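Fiber protein (Duck adenovirus 1, PDB 6ITX) forms the C-terminal head of the trimeric adenovirus fibre, the part of the capsid that probably attaches the virus to a receptor on the host cell. Local coordinates at residues I96-N102 with G124-L128; G133-I139 with P295-G300; G225-F231 with G243-C249. All blocks are in the same frame, centred on the assembly; numbering follows the deposited sequence.

Interaction 1. Residues I96-N102 with G124-L128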
loop_
_atom_site.group_PDB
_atom_site.type_symbol
_atom_site.label_atom_id
_atom_site.label_comp_id
_atom_site.label_asym_id
_atom_site.label_seq_id
_atom_site.Cartn_x
_atom_site.Cartn_y
_atom_site.Cartn_z
ATOM N N ILE A 96 13.132 12.875 -7.413
ATOM C CA ILE A 96 11.850 13.464 -7.064
ATOM C C ILE A 96 11.360 14.318 -8.222
ATOM O O ILE A 96 12.118 15.127 -8.766
ATOM C CB ILE A 96 11.950 14.322 -5.794
ATOM C CG1 ILE A 96 12.769 13.608 -4.708
ATOM C CG2 ILE A 96 10.552 14.704 -5.308
ATOM C CD1 ILE A 96 12.559 14.187 -3.341
ATOM N N ILE A 97 10.097 14.131 -8.610
ATOM C CA ILE A 97 9.400 15.044 -9.504
ATOM C C ILE A 97 8.009 15.249 -8.939
ATOM O O ILE A 97 7.519 14.460 -8.131
ATOM C CB ILE A 97 9.278 14.560 -10.978
ATOM C CG1 ILE A 97 8.387 13.314 -11.082
ATOM C CG2 ILE A 97 10.647 14.381 -11.633
ATOM C CD1 ILE A 97 7.931 13.006 -12.493
ATOM N N SER A 98 7.364 16.311 -9.395
ATOM C CA SER A 98 5.991 16.586 -9.024
ATOM C C SER A 98 5.265 17.212 -10.208
ATOM O O SER A 98 5.881 17.808 -11.097
ATOM C CB SER A 98 5.930 17.501 -7.792
ATOM O OG SER A 98 6.241 18.827 -8.147
ATOM N N MET A 99 3.944 17.045 -10.232
ATOM C CA MET A 99 3.131 17.630 -11.286
ATOM C C MET A 99 1.881 18.252 -10.688
ATOM O O MET A 99 1.366 17.791 -9.669
ATOM C CB MET A 99 2.752 16.587 -12.330
ATOM C CG MET A 99 3.772 15.473 -12.421
ATOM S SD MET A 99 3.196 14.164 -13.487
ATOM C CE MET A 99 4.625 13.124 -13.413
ATOM N N GLY A 100 1.400 19.304 -11.329
ATOM C CA GLY A 100 0.254 19.999 -10.807
ATOM C C GLY A 100 0.654 20.983 -9.726
ATOM O O GLY A 100 1.827 21.326 -9.550
ATOM N N ASN A 101 -0.352 21.424 -8.975
ATOM C CA ASN A 101 -0.237 22.563 -8.070
ATOM C C ASN A 101 -0.780 22.150 -6.712
ATOM O O ASN A 101 -2.000 22.011 -6.546
ATOM C CB ASN A 101 -1.004 23.760 -8.629
ATOM C CG ASN A 101 -1.169 24.875 -7.627
ATOM O OD1 ASN A 101 -0.375 25.030 -6.703
ATOM N ND2 ASN A 101 -2.192 25.683 -7.824
ATOM N N ASN A 102 0.114 21.982 -5.732
ATOM C CA ASN A 102 -0.355 21.542 -4.422
ATOM C C ASN A 102 -1.190 22.590 -3.695
ATOM O O ASN A 102 -1.748 22.280 -2.640
ATOM C CB ASN A 102 0.809 21.125 -3.524
ATOM C CG ASN A 102 1.744 22.271 -3.196
ATOM O OD1 ASN A 102 1.541 23.397 -3.646
ATOM N ND2 ASN A 102 2.789 21.983 -2.424
ATOM N N GLY A 124 -5.273 18.910 -9.407
ATOM C CA GLY A 124 -4.481 17.807 -8.905
ATOM C C GLY A 124 -3.063 18.184 -8.536
ATOM O O GLY A 124 -2.503 19.172 -9.022
ATOM N N TYR A 125 -2.482 17.350 -7.676
ATOM C CA TYR A 125 -1.078 17.426 -7.300
ATOM C C TYR A 125 -0.516 16.017 -7.206
ATOM O O TYR A 125 -1.070 15.175 -6.497
ATOM C CB TYR A 125 -0.898 18.135 -5.962
ATOM C CG TYR A 125 0.544 18.276 -5.605
ATOM C CD1 TYR A 125 1.410 18.958 -6.455
ATOM C CD2 TYR A 125 1.059 17.731 -4.432
ATOM C CE1 TYR A 125 2.756 19.108 -6.137
ATOM C CE2 TYR A 125 2.401 17.874 -4.099
ATOM C CZ TYR A 125 3.241 18.566 -4.961
ATOM O OH TYR A 125 4.575 18.720 -4.679
ATOM N N VAL A 126 0.586 15.756 -7.899
ATOM C CA VAL A 126 1.200 14.434 -7.937
ATOM C C VAL A 126 2.645 14.554 -7.475
ATOM O O VAL A 126 3.424 15.318 -8.053
ATOM C CB VAL A 126 1.145 13.819 -9.345
ATOM C CG1 VAL A 126 1.453 12.321 -9.274
ATOM C CG2 VAL A 126 -0.201 14.077 -9.980
ATOM N N TYR A 127 3.005 13.780 -6.460
ATOM C CA TYR A 127 4.348 13.756 -5.912
ATOM C C TYR A 127 4.910 12.367 -6.142
ATOM O O TYR A 127 4.389 11.397 -5.591
ATOM C CB TYR A 127 4.342 14.090 -4.418
ATOM C CG TYR A 127 5.702 14.431 -3.834
ATOM C CD1 TYR A 127 6.327 15.656 -4.123
ATOM C CD2 TYR A 127 6.351 13.549 -2.978
ATOM C CE1 TYR A 127 7.550 15.985 -3.575
ATOM C CE2 TYR A 127 7.588 13.870 -2.427
ATOM C CZ TYR A 127 8.188 15.088 -2.731
ATOM O OH TYR A 127 9.428 15.411 -2.187
ATOM N N LEU A 128 5.967 12.267 -6.943
ATOM C CA LEU A 128 6.571 10.987 -7.267
ATOM C C LEU A 128 8.026 10.958 -6.825
ATOM O O LEU A 128 8.797 11.873 -7.144
ATOM C CB LEU A 128 6.471 10.707 -8.759
ATOM C CG LEU A 128 5.048 10.766 -9.294
ATOM C CD1 LEU A 128 5.086 10.653 -10.788
ATOM C CD2 LEU A 128 4.204 9.643 -8.698
HETATM O O HOH W 1 -4.045 22.065 -8.550
#

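Interaction 2. Residues G133-I139 with P295-G300. With GLN (glutamine), chain G.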
loop_
_atom_site.group_PDB
_atom_site.type_symbol
_atom_site.label_atom_id
_atom_site.label_comp_id
_atom_site.label_asym_id
_atom_site.label_seq_id
_atom_site.Cartn_x
_atom_site.Cartn_y
_atom_site.Cartn_z
ATOM N N GLY A 133 14.487 1.904 -8.329
ATOM C CA GLY A 133 13.795 1.423 -9.497
ATOM C C GLY A 133 12.308 1.288 -9.320
ATOM O O GLY A 133 11.607 0.990 -10.297
ATOM N N LEU A 134 11.809 1.463 -8.102
ATOM C CA LEU A 134 10.384 1.524 -7.837
ATOM C C LEU A 134 9.998 2.983 -7.726
ATOM O O LEU A 134 10.756 3.787 -7.180
ATOM C CB LEU A 134 10.025 0.793 -6.539
ATOM C CG LEU A 134 10.181 -0.729 -6.475
ATOM C CD1 LEU A 134 9.567 -1.263 -5.190
ATOM C CD2 LEU A 134 9.579 -1.409 -7.702
ATOM N N VAL A 135 8.840 3.328 -8.256
ATOM C CA VAL A 135 8.274 4.652 -8.041
ATOM C C VAL A 135 7.311 4.552 -6.868
ATOM O O VAL A 135 6.450 3.665 -6.832
ATOM C CB VAL A 135 7.562 5.167 -9.305
ATOM C CG1 VAL A 135 6.740 6.397 -8.988
ATOM C CG2 VAL A 135 8.556 5.456 -10.398
ATOM N N HIS A 136 7.484 5.425 -5.888
ATOM C CA HIS A 136 6.516 5.590 -4.815
ATOM C C HIS A 136 5.987 7.009 -4.917
ATOM O O HIS A 136 6.761 7.970 -4.846
ATOM C CB HIS A 136 7.143 5.335 -3.442
ATOM C CG HIS A 136 7.857 4.027 -3.342
ATOM N ND1 HIS A 136 7.247 2.819 -3.616
ATOM C CD2 HIS A 136 9.133 3.734 -3.003
ATOM C CE1 HIS A 136 8.119 1.840 -3.448
ATOM N NE2 HIS A 136 9.273 2.369 -3.084
ATOM N N GLY A 137 4.676 7.143 -5.105
ATOM C CA GLY A 137 4.082 8.448 -5.279
ATOM C C GLY A 137 2.793 8.593 -4.495
ATOM O O GLY A 137 2.271 7.629 -3.916
ATOM N N THR A 138 2.297 9.834 -4.464
ATOM C CA THR A 138 0.944 10.131 -4.018
ATOM C C THR A 138 0.246 10.942 -5.100
ATOM O O THR A 138 0.884 11.702 -5.833
ATOM C CB THR A 138 0.907 10.905 -2.679
ATOM O OG1 THR A 138 1.506 12.194 -2.844
ATOM C CG2 THR A 138 1.646 10.161 -1.591
ATOM N N ILE A 139 -1.069 10.768 -5.208
ATOM C CA ILE A 139 -1.895 11.608 -6.065
ATOM C C ILE A 139 -3.013 12.209 -5.218
ATOM O O ILE A 139 -3.573 11.542 -4.337
ATOM C CB ILE A 139 -2.449 10.826 -7.270
ATOM C CG1 ILE A 139 -3.298 11.738 -8.157
ATOM C CG2 ILE A 139 -3.228 9.622 -6.813
ATOM C CD1 ILE A 139 -3.345 11.299 -9.619
ATOM N N PRO A 295 -1.370 7.274 -1.603
ATOM C CA PRO A 295 -0.088 6.651 -1.977
ATOM C C PRO A 295 -0.280 5.411 -2.832
ATOM O O PRO A 295 -1.206 4.624 -2.619
ATOM C CB PRO A 295 0.538 6.305 -0.625
ATOM C CG PRO A 295 -0.623 6.130 0.254
ATOM C CD PRO A 295 -1.667 7.107 -0.176
ATOM N N PHE A 296 0.609 5.249 -3.814
ATOM C CA PHE A 296 0.624 4.092 -4.701
ATOM C C PHE A 296 2.055 3.842 -5.152
ATOM O O PHE A 296 2.912 4.728 -5.074
ATOM C CB PHE A 296 -0.270 4.312 -5.923
ATOM C CG PHE A 296 0.178 5.468 -6.795
ATOM C CD1 PHE A 296 -0.178 6.776 -6.477
ATOM C CD2 PHE A 296 0.986 5.244 -7.904
ATOM C CE1 PHE A 296 0.253 7.834 -7.253
ATOM C CE2 PHE A 296 1.417 6.299 -8.683
ATOM C CZ PHE A 296 1.045 7.600 -8.359
ATOM N N THR A 297 2.301 2.631 -5.659
ATOM C CA THR A 297 3.629 2.220 -6.102
ATOM C C THR A 297 3.541 1.487 -7.435
ATOM O O THR A 297 2.653 0.659 -7.637
ATOM C CB THR A 297 4.303 1.308 -5.056
ATOM O OG1 THR A 297 4.672 2.070 -3.891
ATOM C CG2 THR A 297 5.547 0.648 -5.631
ATOM N N TYR A 298 4.460 1.788 -8.350
ATOM C CA TYR A 298 4.628 0.974 -9.553
ATOM C C TYR A 298 6.109 0.892 -9.892
ATOM O O TYR A 298 6.933 1.654 -9.363
ATOM C CB TYR A 298 3.833 1.530 -10.752
ATOM C CG TYR A 298 4.267 2.913 -11.172
ATOM C CD1 TYR A 298 3.770 4.030 -10.527
ATOM C CD2 TYR A 298 5.187 3.102 -12.190
ATOM C CE1 TYR A 298 4.168 5.294 -10.884
ATOM C CE2 TYR A 298 5.589 4.371 -12.558
ATOM C CZ TYR A 298 5.074 5.465 -11.900
ATOM O OH TYR A 298 5.458 6.744 -12.245
ATOM N N VAL A 299 6.434 -0.032 -10.803
ATOM C CA VAL A 299 7.814 -0.217 -11.246
ATOM C C VAL A 299 8.201 0.914 -12.191
ATOM O O VAL A 299 7.562 1.129 -13.227
ATOM C CB VAL A 299 8.005 -1.577 -11.926
ATOM C CG1 VAL A 299 9.474 -1.937 -11.960
ATOM C CG2 VAL A 299 7.228 -2.661 -11.226
ATOM N N GLY A 300 9.266 1.632 -11.843
ATOM C CA GLY A 300 9.807 2.664 -12.703
ATOM C C GLY A 300 10.623 2.094 -13.852
ATOM O O GLY A 300 10.820 0.884 -13.987
HETATM N N GLN G . 15.868 1.082 -16.391
HETATM C CA GLN G . 16.580 0.314 -15.379
HETATM C C GLN G . 17.881 -0.267 -15.975
HETATM O O GLN G . 18.625 0.408 -16.709
HETATM C CB GLN G . 15.687 -0.819 -14.812
HETATM C CG GLN G . 14.610 -0.409 -13.754
HETATM C CD GLN G . 14.146 -1.570 -12.850
HETATM O OE1 GLN G . 14.714 -2.668 -12.874
HETATM N NE2 GLN G . 13.118 -1.318 -12.040
#

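Interaction 3. Residues G225-F231 with G243-C249. With SO4 (sulfate ion), chain N.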
loop_
_atom_site.group_PDB
_atom_site.type_symbol
_atom_site.label_atom_id
_atom_site.label_comp_id
_atom_site.label_asym_id
_atom_site.label_seq_id
_atom_site.Cartn_x
_atom_site.Cartn_y
_atom_site.Cartn_z
ATOM N N GLY A 225 -5.101 -5.670 -15.908
ATOM C CA GLY A 225 -4.384 -5.757 -14.655
ATOM C C GLY A 225 -4.325 -4.390 -14.000
ATOM O O GLY A 225 -4.260 -3.355 -14.675
ATOM N N TYR A 226 -4.363 -4.386 -12.671
ATOM C CA TYR A 226 -4.254 -3.153 -11.910
ATOM C C TYR A 226 -3.903 -3.508 -10.479
ATOM O O TYR A 226 -4.077 -4.646 -10.035
ATOM C CB TYR A 226 -5.543 -2.317 -11.945
ATOM C CG TYR A 226 -6.773 -2.991 -11.369
ATOM C CD1 TYR A 226 -6.854 -3.314 -10.009
ATOM C CD2 TYR A 226 -7.873 -3.292 -12.178
ATOM C CE1 TYR A 226 -7.978 -3.945 -9.478
ATOM C CE2 TYR A 226 -9.004 -3.914 -11.657
ATOM C CZ TYR A 226 -9.049 -4.229 -10.309
ATOM O OH TYR A 226 -10.155 -4.845 -9.789
ATOM N N THR A 227 -3.416 -2.507 -9.770
ATOM C CA THR A 227 -3.278 -2.527 -8.328
ATOM C C THR A 227 -4.318 -1.578 -7.770
ATOM O O THR A 227 -4.718 -0.615 -8.437
ATOM C CB THR A 227 -1.880 -2.089 -7.905
ATOM O OG1 THR A 227 -1.648 -0.734 -8.328
ATOM C CG2 THR A 227 -0.838 -3.009 -8.545
ATOM N N ARG A 228 -4.795 -1.867 -6.571
ATOM C CA ARG A 228 -5.887 -1.092 -6.014
ATOM C C ARG A 228 -5.446 -0.436 -4.724
ATOM O O ARG A 228 -4.726 -1.036 -3.922
ATOM C CB ARG A 228 -7.128 -1.945 -5.766
ATOM C CG ARG A 228 -8.367 -1.089 -5.664
ATOM C CD ARG A 228 -9.556 -1.836 -5.162
ATOM N NE ARG A 228 -9.279 -2.438 -3.868
ATOM C CZ ARG A 228 -10.140 -3.232 -3.244
ATOM N NH1 ARG A 228 -9.836 -3.757 -2.066
ATOM N NH2 ARG A 228 -11.312 -3.489 -3.809
ATOM N N HIS A 229 -5.892 0.796 -4.528
ATOM C CA HIS A 229 -5.512 1.571 -3.359
ATOM C C HIS A 229 -6.760 2.207 -2.772
ATOM O O HIS A 229 -7.464 2.950 -3.462
ATOM C CB HIS A 229 -4.441 2.600 -3.724
ATOM C CG HIS A 229 -3.185 1.972 -4.268
ATOM N ND1 HIS A 229 -3.076 1.505 -5.569
ATOM C CD2 HIS A 229 -2.025 1.640 -3.651
ATOM C CE1 HIS A 229 -1.881 0.976 -5.745
ATOM N NE2 HIS A 229 -1.226 1.044 -4.597
ATOM N N SER A 230 -7.060 1.869 -1.517
ATOM C CA SER A 230 -8.313 2.269 -0.898
ATOM C C SER A 230 -8.135 3.536 -0.078
ATOM O O SER A 230 -7.127 3.709 0.617
ATOM C CB SER A 230 -8.874 1.154 -0.022
ATOM O OG SER A 230 -9.490 0.174 -0.825
ATOM N N PHE A 231 -9.143 4.402 -0.146
ATOM C CA PHE A 231 -9.089 5.728 0.444
ATOM C C PHE A 231 -10.522 6.207 0.629
ATOM O O PHE A 231 -11.479 5.484 0.326
ATOM C CB PHE A 231 -8.284 6.693 -0.438
ATOM C CG PHE A 231 -9.011 7.149 -1.681
ATOM C CD1 PHE A 231 -8.938 6.404 -2.854
ATOM C CD2 PHE A 231 -9.761 8.334 -1.684
ATOM C CE1 PHE A 231 -9.601 6.820 -4.022
ATOM C CE2 PHE A 231 -10.436 8.768 -2.842
ATOM C CZ PHE A 231 -10.351 8.007 -4.018
ATOM N N GLY A 243 -16.518 5.672 0.619
ATOM C CA GLY A 243 -15.266 5.018 0.296
ATOM C C GLY A 243 -14.771 5.406 -1.083
ATOM O O GLY A 243 -15.420 6.136 -1.836
ATOM N N GLY A 244 -13.594 4.894 -1.403
ATOM C CA GLY A 244 -12.947 5.257 -2.644
ATOM C C GLY A 244 -11.882 4.252 -3.000
ATOM O O GLY A 244 -11.258 3.639 -2.125
ATOM N N ASN A 245 -11.679 4.076 -4.298
ATOM C CA ASN A 245 -10.643 3.174 -4.758
ATOM C C ASN A 245 -9.923 3.787 -5.948
ATOM O O ASN A 245 -10.541 4.405 -6.817
ATOM C CB ASN A 245 -11.234 1.797 -5.066
ATOM C CG ASN A 245 -11.410 0.968 -3.792
ATOM O OD1 ASN A 245 -10.431 0.596 -3.148
ATOM N ND2 ASN A 245 -12.657 0.710 -3.407
ATOM N N LEU A 246 -8.604 3.669 -5.929
ATOM C CA LEU A 246 -7.747 4.108 -7.013
ATOM C C LEU A 246 -7.207 2.857 -7.681
ATOM O O LEU A 246 -6.751 1.942 -6.991
ATOM C CB LEU A 246 -6.602 4.985 -6.489
ATOM C CG LEU A 246 -5.389 5.203 -7.402
ATOM C CD1 LEU A 246 -5.766 5.957 -8.670
ATOM C CD2 LEU A 246 -4.340 5.950 -6.667
ATOM N N TYR A 247 -7.292 2.799 -9.007
ATOM C CA TYR A 247 -6.817 1.650 -9.770
ATOM C C TYR A 247 -5.708 2.136 -10.685
ATOM O O TYR A 247 -5.945 2.990 -11.548
ATOM C CB TYR A 247 -7.943 0.992 -10.579
ATOM C CG TYR A 247 -9.092 0.532 -9.722
ATOM C CD1 TYR A 247 -9.998 1.446 -9.229
ATOM C CD2 TYR A 247 -9.266 -0.818 -9.390
ATOM C CE1 TYR A 247 -11.036 1.062 -8.436
ATOM C CE2 TYR A 247 -10.317 -1.219 -8.590
ATOM C CZ TYR A 247 -11.199 -0.255 -8.106
ATOM O OH TYR A 247 -12.278 -0.570 -7.308
ATOM N N VAL A 248 -4.500 1.615 -10.483
ATOM C CA VAL A 248 -3.341 2.045 -11.247
ATOM C C VAL A 248 -3.037 0.987 -12.286
ATOM O O VAL A 248 -3.002 -0.213 -11.983
ATOM C CB VAL A 248 -2.122 2.287 -10.347
ATOM C CG1 VAL A 248 -0.937 2.676 -11.191
ATOM C CG2 VAL A 248 -2.428 3.327 -9.299
ATOM N N CYS A 249 -2.816 1.428 -13.496
ATOM C CA CYS A 249 -2.497 0.554 -14.599
ATOM C C CYS A 249 -1.759 1.388 -15.629
ATOM O O CYS A 249 -2.290 2.414 -16.090
ATOM C CB CYS A 249 -3.750 -0.052 -15.219
ATOM S SG CYS A 249 -3.313 -1.027 -16.653
HETATM S S SO4 N . -12.803 -4.592 0.606
HETATM O O1 SO4 N . -12.897 -4.308 2.058
HETATM O O2 SO4 N . -11.452 -4.264 0.132
HETATM O O3 SO4 N . -13.055 -6.020 0.380
HETATM O O4 SO4 N . -13.730 -3.747 -0.171
#

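Interaction 1. Residues I96-N102 with G124-L128
The ring of Tyr-125 has Asn-102 seated on one face: CB of Asn-102 stands 3.4 Å from the centroid of the Tyr-125 ring, only 8° off the normal, a CH-pi contact. At the rim of the same ring, near its plane, lies the carbonyl of Gly-100. A chi1 of -177° swings the Tyr-125 ring over toward the loop at Asn-101 and Asn-102. The Tyr-127 ring is met obliquely by Ile-96, whose CG2 comes 3.5 Å from CZ of Tyr-127. Side chains alternate along this antiparallel ladder: Ile-97, Met-99, Val-126 and Leu-128 build an apolar face suited to the interior, with Met-99 CE 3.6 Å from Leu-128 CD1, while Ser-98 and Tyr-127 share the other. Paired backbone bonds join Ile-97 to Leu-128 and Met-99 to Val-126, and Asn-101 N adds one to Gly-124 O (3.1 Å). The backbone of Gly-100 (phi 82°) by itself calls for glycine, and the nearby Gly-124 O is a second reason.

Strand 95-100 is flanked by strand 184-187, where Trp-186 NE1 is hydrogen-bonded to Ser-98 OG, and strand 118-131 by strand 134-144. A second subunit packs on Tyr-125 and Asn-102, and its Gly-132 O is hydrogen-bonded to Tyr-127 OH.

Interaction 2. Residues G133-I139 with P295-G300
Val-135 fits its branched end against the broad side of Tyr-298. Its CB lies 3.8 Å from the centroid of the Tyr-298 ring, displaced toward the rim, and CG1 of Val-135 lies 3.4 Å from CE1 of Tyr-298. The ring can lean over its cross-strand neighbour because CG of Tyr-298 sits between the backbone N and the carbonyl carbon (chi1 62°). Phe-296 has the same chi1, but its hydrogen-bonded cross-strand neighbour, Gly-137, has no side chain in the way, and the Phe-296 ring lies across it, CE1 3.9 Å from CG2 of Ile-139. The opposite face is more polar: His-136 and Thr-297 lie side by side, and ND1 of His-136 shares a hydrogen bond of 2.7 Å with OG1 of Thr-297, made at the ring edge. Further along, CG2 of Thr-138 rests on Pro-295. Backbone bonds pair Val-135 with Tyr-298 and Gly-137 with Phe-296 in an antiparallel ladder.

At the end of the ladder by the chain's C-terminus Gly-300 N is hydrogen-bonded to Gly-133 O (2.9 Å), and the same carbonyl weakly accepts NE2 of a bound glutamine, at 3.3 Å. Val-299 and Gly-300 also line its pocket; the backbone angles of Gly-133 call for glycine.

Strands 134-144 and 288-299 are central in the sheet: Val-135 and Phe-296 pack on Leu-128 of strand 118-131, while His-136 meets His-136 of both other subunits edge-to-face.

Interaction 3. Residues G225-F231 with G243-C249
Tyr-247 turns its edge into the face of Tyr-226 in a T-shaped stack, the planes at 87° and the centroids 4.8 Å apart, with CD2 of Tyr-247 above the middle of the Tyr-226 ring. One face of Tyr-247 is taken by Arg-228, which runs alongside it and sets CG 3.9 Å from the ring centroid. One aromatic thus serves as edge to one neighbour and as floor to the next. A chi1 of -160° and a bend at chi3 lead the guanidinium of Arg-228 past Asn-245, whose OD1 lies over the guanidinium face without a hydrogen bond. That oxygen instead accepts a hydrogen bond from OG of Ser-230. On the other side of the hairpin Phe-231 lays its ring over Gly-244, whose CA is 4.0 Å from the ring centroid; glycine suits this position because a CB would collide with the ring. Leu-246 and Val-248 continue this mainly apolar face, which also carries Thr-227 and His-229, and backbone bonds tie His-229 to Leu-246 and Thr-227 to Val-248.

Arg-228 NH1 donates to O2 of a sulfate at 2.8 Å, and Arg-228 of each of the other two subunits binds the same ion. The anion probably comes from the crystallisation liquor, yet three arginines gathered on it are consistent with a site that can hold an anion where the three subunits meet.

All three contacts are antiparallel strand pairs of one sheet system, and all three reach other subunits, interaction 1 being less buried than interactions 2 and 3. Interactions 1 and 2 meet through adjoining strands 118-131 and 134-144, with Leu-128 CD2 3.8 Å from Phe-296 CZ. Interactions 2 and 3 join where His-229 packs on Pro-295 and Phe-296 and Ile-139 meets Leu-246; interactions 1 and 3 do not touch. Each has a largely apolar face, yet the polar chemistry varies: a water, weakly held on one side, between Asn-101 O and Gly-124 O in interaction 1, a histidine cluster and ligand-bound end in interaction 2, and an arginine-lined anion site in interaction 3.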